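Local coordinates for protein phosphoribosylaminoimidazole-succinocarboxamide synthase (Ehrlichia chaffeensis str. Arkansas, PDB 3KRE) that catalyses the ATP-dependent joining of L-aspartate to the carboxyaminoimidazole ribonucleotide, forming SAICAR in de novo purine biosynthesis, at residues Gly202-Asp207 and Asp211-Asp216; Pro109-Ile114 and Leu148-Val153. All blocks are in the same frame, centred on the assembly; numbering follows the deposited sequence. Where two conformers were deposited one is given.

Interaction 1 of 2, residues Gly202-Asp207 and Asp211-Asp216; sequences GKLHND and DLFLAD. With EDO (1,2-ethanediol), chain M.
Gly202 and Phe213 face each other as an antiparallel hydrogen-bonded pair, and the pair shows how one backbone grip can set the side chains around it. Gly202 N gives its proton to Phe213 O at 2.9 Å, and Phe213 N returns a nearly straight bond to Gly202 O (N-H...O 170°). Gly202 O also lies in the plane of the Phe213 ring, at its edge. Over one face of that ring comes Leu204. Its CD2 stands 4.2 Å from the centroid, 18° off the normal, in a CH-pi contact displaced toward the rim, while the branch point CG makes the closest approach, 3.7 Å to Phe213 CE2. With CG beside its own backbone N (chi1 -72°), Phe213 turns its ring along the hairpin to meet the leucine.

On the other face of the sheet Lys203 and Leu212 run side by side, Lys203 CG lying 4.0 Å from Leu212 CD2. The lysine chain bends at chi3, and its NZ forms a salt bridge with Glu168.

Farther out, a type II turn from Leu204 to Asp207 carries the chain round, with Asn206 in its positive-phi position and a weak closing bond. Asn206 N donates to O2 of an ethanediol, probably from the crystallisation liquor, whose O1 donates to Asn206 OD1 at 2.8 Å. On the returning arm Asp211 OD1 accepts Leu212 N at 2.8 Å from above the carboxylate plane, and OD2 forms salt bridges with Lys88 and Lys171.

The chemistry implies a division of labour: two backbone bonds fix the register of this hairpin between strands 192-204 and 213-214, apolar contacts occupy both faces, and ion pairs to residues elsewhere in the fold tie down its polar margins.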
ATOM      1  N   GLY A 202       9.713   0.050  -6.915  1.00  6.68           N
ATOM      2  CA  GLY A 202      10.598  -0.782  -7.713  1.00  7.88           C
ATOM      3  C   GLY A 202      11.254   0.038  -8.807  1.00  8.10           C
ATOM      4  O   GLY A 202      11.001   1.234  -8.938  1.00  8.89           O
ATOM      5  N   LYS A 203      12.140  -0.598  -9.537  1.00  9.75           N
ATOM      6  CA  LYS A 203      12.870   0.083 -10.579  1.00 10.50           C
ATOM      7  C   LYS A 203      12.764  -0.719 -11.851  1.00 11.50           C
ATOM      8  O   LYS A 203      12.604  -1.974 -11.804  1.00 11.22           O
ATOM      9  CB  LYS A 203      14.328   0.266 -10.174  1.00 10.69           C
ATOM     10  CG  LYS A 203      14.506   1.278  -9.059  1.00 13.40           C
ATOM     11  CD  LYS A 203      15.893   1.862  -9.027  1.00 17.91           C
ATOM     12  CE  LYS A 203      16.859   1.049  -8.255  1.00 20.80           C
ATOM     13  NZ  LYS A 203      18.258   1.662  -8.387  1.00 21.74           N
ATOM     14  N   LEU A 204      12.833   0.016 -12.973  1.00 13.16           N
ATOM     15  CA  LEU A 204      12.776  -0.613 -14.284  1.00 15.11           C
ATOM     16  C   LEU A 204      13.938  -1.536 -14.468  1.00 15.26           C
ATOM     17  O   LEU A 204      15.105  -1.282 -14.059  1.00 13.98           O
ATOM     18  CB  LEU A 204      12.711   0.371 -15.453  1.00 15.55           C
ATOM     19  CG  LEU A 204      11.635   1.467 -15.489  1.00 19.73           C
ATOM     20  CD1 LEU A 204      11.932   2.507 -16.567  1.00 23.54           C
ATOM     21  CD2 LEU A 204      10.245   0.846 -15.685  1.00 22.45           C
ATOM     22  N   HIS A 205      13.545  -2.645 -15.087  1.00 16.14           N
ATOM     23  CA  HIS A 205      14.397  -3.601 -15.746  1.00 15.28           C
ATOM     24  C   HIS A 205      15.480  -2.957 -16.469  1.00 13.40           C
ATOM     25  O   HIS A 205      15.210  -2.106 -17.326  1.00 16.07           O
ATOM     26  CB  HIS A 205      13.671  -4.329 -16.868  1.00 14.11           C
ATOM     27  N   ASN A 206      16.685  -3.415 -16.180  1.00  9.07           N
ATOM     28  CA  ASN A 206      17.772  -3.211 -17.104  1.00  7.89           C
ATOM     29  C   ASN A 206      18.056  -1.725 -17.298  1.00  7.06           C
ATOM     30  O   ASN A 206      18.617  -1.328 -18.309  1.00  5.50           O
ATOM     31  CB  ASN A 206      17.419  -3.818 -18.460  1.00  7.25           C
ATOM     32  CG  ASN A 206      17.215  -5.344 -18.425  1.00  7.46           C
ATOM     33  OD1 ASN A 206      17.497  -6.024 -17.429  1.00  7.45           O
ATOM     34  ND2 ASN A 206      16.787  -5.882 -19.544  1.00  8.72           N
ATOM     35  N   ASP A 207      17.678  -0.917 -16.321  1.00  7.82           N
ATOM     36  CA  ASP A 207      17.955   0.495 -16.382  1.00  8.84           C
ATOM     37  C   ASP A 207      18.546   0.877 -15.047  1.00  8.37           C
ATOM     38  O   ASP A 207      17.840   1.001 -14.082  1.00  8.42           O
ATOM     39  CB  ASP A 207      16.659   1.235 -16.679  1.00  9.08           C
ATOM     40  CG  ASP A 207      16.827   2.734 -16.723  1.00 12.32           C
ATOM     41  OD1 ASP A 207      17.938   3.235 -16.491  1.00 10.97           O
ATOM     42  OD2 ASP A 207      15.802   3.387 -16.979  1.00 16.73           O
ATOM     43  N   ASP A 211      14.219   5.671 -12.306  1.00 10.64           N
ATOM     44  CA  ASP A 211      13.658   6.370 -11.144  1.00 11.07           C
ATOM     45  C   ASP A 211      12.856   5.324 -10.341  1.00 10.56           C
ATOM     46  O   ASP A 211      12.764   4.151 -10.728  1.00  9.64           O
ATOM     47  CB  ASP A 211      12.815   7.558 -11.610  1.00 12.32           C
ATOM     48  CG  ASP A 211      12.599   8.633 -10.535  1.00 14.37           C
ATOM     49  OD1 ASP A 211      12.991   8.471  -9.348  1.00 14.82           O
ATOM     50  OD2 ASP A 211      12.028   9.679 -10.923  1.00 17.18           O
ATOM     51  N   LEU A 212      12.315   5.751  -9.202  1.00 10.63           N
ATOM     52  CA  LEU A 212      11.583   4.900  -8.303  1.00  9.80           C
ATOM     53  C   LEU A 212      10.114   4.903  -8.728  1.00  9.36           C
ATOM     54  O   LEU A 212       9.497   5.973  -8.863  1.00  9.23           O
ATOM     55  CB  LEU A 212      11.728   5.441  -6.872  1.00  9.80           C
ATOM     56  CG  LEU A 212      13.155   5.453  -6.320  1.00 11.72           C
ATOM     57  CD1 LEU A 212      13.206   6.164  -4.918  1.00 11.76           C
ATOM     58  CD2 LEU A 212      13.717   4.027  -6.266  1.00 13.71           C
ATOM     59  N   PHE A 213       9.588   3.720  -9.005  1.00  7.94           N
ATOM     60  CA  PHE A 213       8.202   3.554  -9.433  1.00  6.89           C
ATOM     61  C   PHE A 213       7.408   2.990  -8.298  1.00  6.20           C
ATOM     62  O   PHE A 213       7.748   1.940  -7.769  1.00  6.87           O
ATOM     63  CB  PHE A 213       8.116   2.620 -10.634  1.00  7.58           C
ATOM     64  CG  PHE A 213       8.641   3.277 -11.898  1.00  8.12           C
ATOM     65  CD1 PHE A 213       7.774   3.843 -12.813  1.00  7.05           C
ATOM     66  CD2 PHE A 213      10.006   3.417 -12.085  1.00 12.35           C
ATOM     67  CE1 PHE A 213       8.247   4.486 -13.937  1.00 10.33           C
ATOM     68  CE2 PHE A 213      10.504   4.105 -13.234  1.00 13.31           C
ATOM     69  CZ  PHE A 213       9.630   4.595 -14.144  1.00 12.20           C
ATOM     70  N   LEU A 214       6.286   3.622  -8.002  1.00  6.64           N
ATOM     71  CA  LEU A 214       5.392   3.085  -6.994  1.00  5.82           C
ATOM     72  C   LEU A 214       4.771   1.760  -7.485  1.00  6.25           C
ATOM     73  O   LEU A 214       4.262   1.656  -8.616  1.00  6.29           O
ATOM     74  CB  LEU A 214       4.282   4.075  -6.654  1.00  5.63           C
ATOM     75  CG  LEU A 214       3.447   3.721  -5.431  1.00  8.46           C
ATOM     76  CD1 LEU A 214       4.284   3.822  -4.146  1.00  7.89           C
ATOM     77  CD2 LEU A 214       2.260   4.677  -5.398  1.00  8.79           C
ATOM     78  N   ALA A 215       4.798   0.762  -6.614  1.00  5.71           N
ATOM     79  CA  ALA A 215       4.349  -0.592  -6.987  1.00  5.76           C
ATOM     80  C   ALA A 215       3.347  -1.127  -5.955  1.00  6.34           C
ATOM     81  O   ALA A 215       2.700  -0.347  -5.264  1.00  5.83           O
ATOM     82  CB  ALA A 215       5.553  -1.468  -7.112  1.00  6.22           C
ATOM     83  N   ASP A 216       3.218  -2.456  -5.853  1.00  6.28           N
ATOM     84  CA  ASP A 216       2.262  -3.096  -4.939  1.00  7.43           C
ATOM     85  C   ASP A 216       0.868  -2.482  -5.077  1.00  7.14           C
ATOM     86  O   ASP A 216       0.406  -2.344  -6.204  1.00  8.22           O
ATOM     87  CB  ASP A 216       2.762  -3.084  -3.500  1.00  6.98           C
ATOM     88  CG  ASP A 216       2.029  -4.104  -2.637  1.00  8.68           C
ATOM     89  OD1 ASP A 216       2.053  -5.275  -3.004  1.00 10.26           O
ATOM     90  OD2 ASP A 216       1.344  -3.730  -1.668  1.00  7.19           O
TER
HETATM   91  C1  EDO M 309      18.762  -6.844 -13.665  1.00 32.02           C
HETATM   92  O1  EDO M 309      18.845  -6.776 -15.103  1.00 33.09           O
HETATM   93  C2  EDO M 309      17.480  -6.234 -13.085  1.00 31.96           C
HETATM   94  O2  EDO M 309      16.584  -5.749 -14.104  1.00 30.60           O

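Interaction 2 of 2, residues Pro109-Ile114 and Leu148-Val153; sequences PIEVVI and LSDPMV. With EDO (1,2-ethanediol), chain F.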
ATOM      1  N   PRO A 109      13.494  -4.146  -1.730  1.00 12.50           N
ATOM      2  CA  PRO A 109      12.895  -4.943  -0.658  1.00 12.47           C
ATOM      3  C   PRO A 109      12.718  -4.155   0.643  1.00 11.76           C
ATOM      4  O   PRO A 109      13.089  -4.652   1.728  1.00 10.64           O
ATOM      5  CB  PRO A 109      13.917  -6.055  -0.476  1.00 12.95           C
ATOM      6  CG  PRO A 109      15.194  -5.364  -0.667  1.00 13.46           C
ATOM      7  CD  PRO A 109      14.960  -4.290  -1.735  1.00 13.82           C
ATOM      8  N   ILE A 110      12.138  -2.955   0.517  1.00 11.18           N
ATOM      9  CA  ILE A 110      11.825  -2.050   1.635  0.50 10.84           C
ATOM     10  C   ILE A 110      10.327  -1.750   1.633  1.00 10.85           C
ATOM     11  O   ILE A 110       9.761  -1.516   0.559  1.00 12.62           O
ATOM     12  CB  ILE A 110      12.554  -0.692   1.451  0.50 10.28           C
ATOM     13  CG1 ILE A 110      14.069  -0.896   1.354  0.50 10.56           C
ATOM     14  CG2 ILE A 110      12.189   0.274   2.584  0.50  8.65           C
ATOM     15  CD1 ILE A 110      14.843   0.370   0.983  0.50 10.52           C
ATOM     16  N   GLU A 111       9.700  -1.728   2.791  1.00 10.93           N
ATOM     17  CA  GLU A 111       8.341  -1.211   2.954  1.00 10.42           C
ATOM     18  C   GLU A 111       8.521   0.159   3.588  1.00  9.07           C
ATOM     19  O   GLU A 111       9.235   0.276   4.584  1.00  8.43           O
ATOM     20  CB  GLU A 111       7.547  -2.093   3.878  1.00 11.58           C
ATOM     21  CG  GLU A 111       7.327  -3.462   3.288  1.00 18.40           C
ATOM     22  CD  GLU A 111       6.374  -4.268   4.093  1.00 24.57           C
ATOM     23  OE1 GLU A 111       6.741  -4.672   5.218  1.00 32.06           O
ATOM     24  OE2 GLU A 111       5.267  -4.521   3.598  1.00 30.06           O
ATOM     25  N   VAL A 112       7.925   1.186   2.997  1.00  6.65           N
ATOM     26  CA  VAL A 112       7.973   2.521   3.564  1.00  5.70           C
ATOM     27  C   VAL A 112       6.639   2.741   4.253  1.00  4.89           C
ATOM     28  O   VAL A 112       5.585   2.654   3.618  1.00  4.67           O
ATOM     29  CB  VAL A 112       8.194   3.582   2.480  1.00  5.59           C
ATOM     30  CG1 VAL A 112       8.397   4.939   3.126  1.00  3.43           C
ATOM     31  CG2 VAL A 112       9.393   3.185   1.562  1.00  5.04           C
ATOM     32  N   VAL A 113       6.676   2.998   5.554  1.00  5.79           N
ATOM     33  CA  VAL A 113       5.446   3.240   6.301  1.00  5.29           C
ATOM     34  C   VAL A 113       5.418   4.697   6.661  1.00  5.11           C
ATOM     35  O   VAL A 113       6.392   5.204   7.207  1.00  6.71           O
ATOM     36  CB  VAL A 113       5.330   2.354   7.561  1.00  4.72           C
ATOM     37  CG1 VAL A 113       4.107   2.757   8.366  1.00  3.80           C
ATOM     38  CG2 VAL A 113       5.281   0.844   7.178  1.00  7.41           C
ATOM     39  N   ILE A 114       4.323   5.366   6.317  1.00  5.55           N
ATOM     40  CA  ILE A 114       4.113   6.777   6.567  1.00  5.14           C
ATOM     41  C   ILE A 114       2.962   6.893   7.574  1.00  5.68           C
ATOM     42  O   ILE A 114       1.865   6.372   7.343  1.00  6.54           O
ATOM     43  CB  ILE A 114       3.763   7.562   5.272  1.00  5.66           C
ATOM     44  CG1 ILE A 114       4.858   7.406   4.211  1.00  4.67           C
ATOM     45  CG2 ILE A 114       3.637   9.021   5.591  1.00  4.82           C
ATOM     46  CD1 ILE A 114       4.745   6.147   3.366  1.00  5.30           C
ATOM     47  N   LEU A 148      12.032 -13.077   8.736  1.00 22.08           N
ATOM     48  CA  LEU A 148      12.489 -12.190   9.805  1.00 20.71           C
ATOM     49  C   LEU A 148      11.365 -11.332  10.363  1.00 20.32           C
ATOM     50  O   LEU A 148      11.597 -10.510  11.241  1.00 20.50           O
ATOM     51  CB  LEU A 148      13.634 -11.320   9.287  1.00 20.15           C
ATOM     52  CG  LEU A 148      14.881 -12.061   8.804  1.00 19.14           C
ATOM     53  CD1 LEU A 148      15.900 -11.105   8.203  1.00 17.48           C
ATOM     54  CD2 LEU A 148      15.487 -12.877   9.965  1.00 17.60           C
ATOM     55  N   SER A 149      10.140 -11.533   9.869  1.00 19.76           N
ATOM     56  CA  SER A 149       8.973 -10.719  10.243  1.00 19.59           C
ATOM     57  C   SER A 149       9.177  -9.224   9.996  1.00 17.89           C
ATOM     58  O   SER A 149       8.923  -8.399  10.875  1.00 17.36           O
ATOM     59  CB  SER A 149       8.547 -10.949  11.703  1.00 20.16           C
ATOM     60  OG  SER A 149       8.374 -12.345  11.967  1.00 22.81           O
ATOM     61  N   ASP A 150       9.668  -8.910   8.801  1.00 17.31           N
ATOM     62  CA  ASP A 150       9.811  -7.523   8.319  1.00 16.44           C
ATOM     63  C   ASP A 150      10.445  -6.584   9.349  1.00 13.58           C
ATOM     64  O   ASP A 150       9.812  -5.638   9.819  1.00 14.20           O
ATOM     65  CB  ASP A 150       8.473  -6.944   7.891  1.00 17.87           C
ATOM     66  CG  ASP A 150       7.797  -7.744   6.771  1.00 20.14           C
ATOM     67  OD1 ASP A 150       8.473  -8.447   5.978  1.00 18.76           O
ATOM     68  OD2 ASP A 150       6.554  -7.614   6.700  1.00 29.59           O
ATOM     69  N   PRO A 151      11.707  -6.833   9.687  1.00 12.17           N
ATOM     70  CA  PRO A 151      12.390  -6.003  10.683  1.00 10.10           C
ATOM     71  C   PRO A 151      12.584  -4.542  10.226  1.00  9.40           C
ATOM     72  O   PRO A 151      12.914  -4.243   9.060  1.00  7.72           O
ATOM     73  CB  PRO A 151      13.733  -6.675  10.840  1.00 10.09           C
ATOM     74  CG  PRO A 151      13.956  -7.389   9.577  1.00 11.40           C
ATOM     75  CD  PRO A 151      12.607  -7.814   9.075  1.00 11.86           C
ATOM     76  N   MET A 152      12.407  -3.637  11.174  1.00  8.26           N
ATOM     77  CA  MET A 152      12.725  -2.243  10.923  1.00  8.00           C
ATOM     78  C   MET A 152      14.208  -2.070  10.596  1.00  7.20           C
ATOM     79  O   MET A 152      15.077  -2.716  11.181  1.00  7.21           O
ATOM     80  CB  MET A 152      12.387  -1.418  12.168  1.00  7.47           C
ATOM     81  CG  MET A 152      12.430   0.063  11.932  1.00  7.79           C
ATOM     82  SD  MET A 152      11.858   0.865  13.435  1.00 11.74           S
ATOM     83  CE  MET A 152      11.988   2.585  12.986  1.00 10.07           C
ATOM     84  N   VAL A 153      14.485  -1.158   9.686  1.00  7.01           N
ATOM     85  CA  VAL A 153      15.839  -0.822   9.293  1.00  6.00           C
ATOM     86  C   VAL A 153      16.003   0.684   9.311  1.00  6.07           C
ATOM     87  O   VAL A 153      15.086   1.430   8.977  1.00  6.76           O
ATOM     88  CB  VAL A 153      16.199  -1.355   7.881  1.00  5.54           C
ATOM     89  CG1 VAL A 153      16.319  -2.908   7.914  1.00  6.82           C
ATOM     90  CG2 VAL A 153      15.195  -0.885   6.798  1.00  7.01           C
TER
HETATM   91  C1  EDO F 302       6.305  -3.993   8.046  1.00 30.82           C
HETATM   92  O1  EDO F 302       5.373  -4.944   7.514  1.00 32.63           O
HETATM   93  C2  EDO F 302       5.520  -2.833   8.596  1.00 30.11           C
HETATM   94  O2  EDO F 302       4.791  -3.348   9.702  1.00 30.24           O
HETATM   95  O   HOH W   1       4.027  -6.189   4.827  1.00 37.64           O
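Glu111 and Asp150 meet through their carboxylates, which are turned well away from parallel. Glu111 OE1 stands above one face of the Asp150 carboxylate and approaches OD2 to 3.3 Å. Both atoms are acceptors, so this is a close approach of like charges rather than a bond. O1 of an ethanediol, probably left from the crystallisation liquor, sits beside the pair, on the side of the Asp150 plane that OE1 occupies but tilted out of the Glu111 plane. It is 2.7 Å from Glu111 OE1 and 3.0 Å from Asp150 OD2. Water 1 lies near the Glu111 carboxylate plane, by OE2, and makes a long, weak bond to Asp150 OD2. The ethanediol C1 is implausibly close to OE1 and the water too close to OE2, so the detail of this cluster is doubtful. The polar groups beside the two acids may ease their repulsion, and Lys144, which touches both side chains, may also temper it.

The two side chains come in at a steep angle to each other. Glu111 reaches out from the strand, extended beyond CG (chi2 -171°), whereas Asp150 sits on a loop where it and Ser149 both have positive phi. Asp150 OD1 accepts the backbone N of Asn145, which helps to fix the carboxylate, and the Asn145 side chain in turn accepts Leu148 N.

Strand 110-115 runs between strands 133-143 and 192-204 of the large antiparallel sheet. Val112 and Ile114 pack against helix 166-189, while Glu111 lies on the other face against Lys198 and Glu200, where the loop leading into the weakly bonded strand 152-153 brings Asp150 to it.

How the interactions relate
Both contacts hang on strand 192-204: interaction 1 forms at its end, where it turns into strand 213-214, and interaction 2 reaches it through the neighbouring strand 110-115. Their centres lie 18 Å apart and their nearest atoms about 7 Å, without touching. Along the chain they follow in series, interaction 2 closing before interaction 1 opens. Lys198 and Glu200 are shared neighbours: Glu111 lies against both, while Asp216 forms a salt bridge with Lys198 and touches Glu200. The two differ in kind, a backbone-bonded hairpin against a polar surface meeting. An ethanediol lies on the turn of interaction 1 and another beside the acids of interaction 2, but neither contact contains bound substrate or nucleotide.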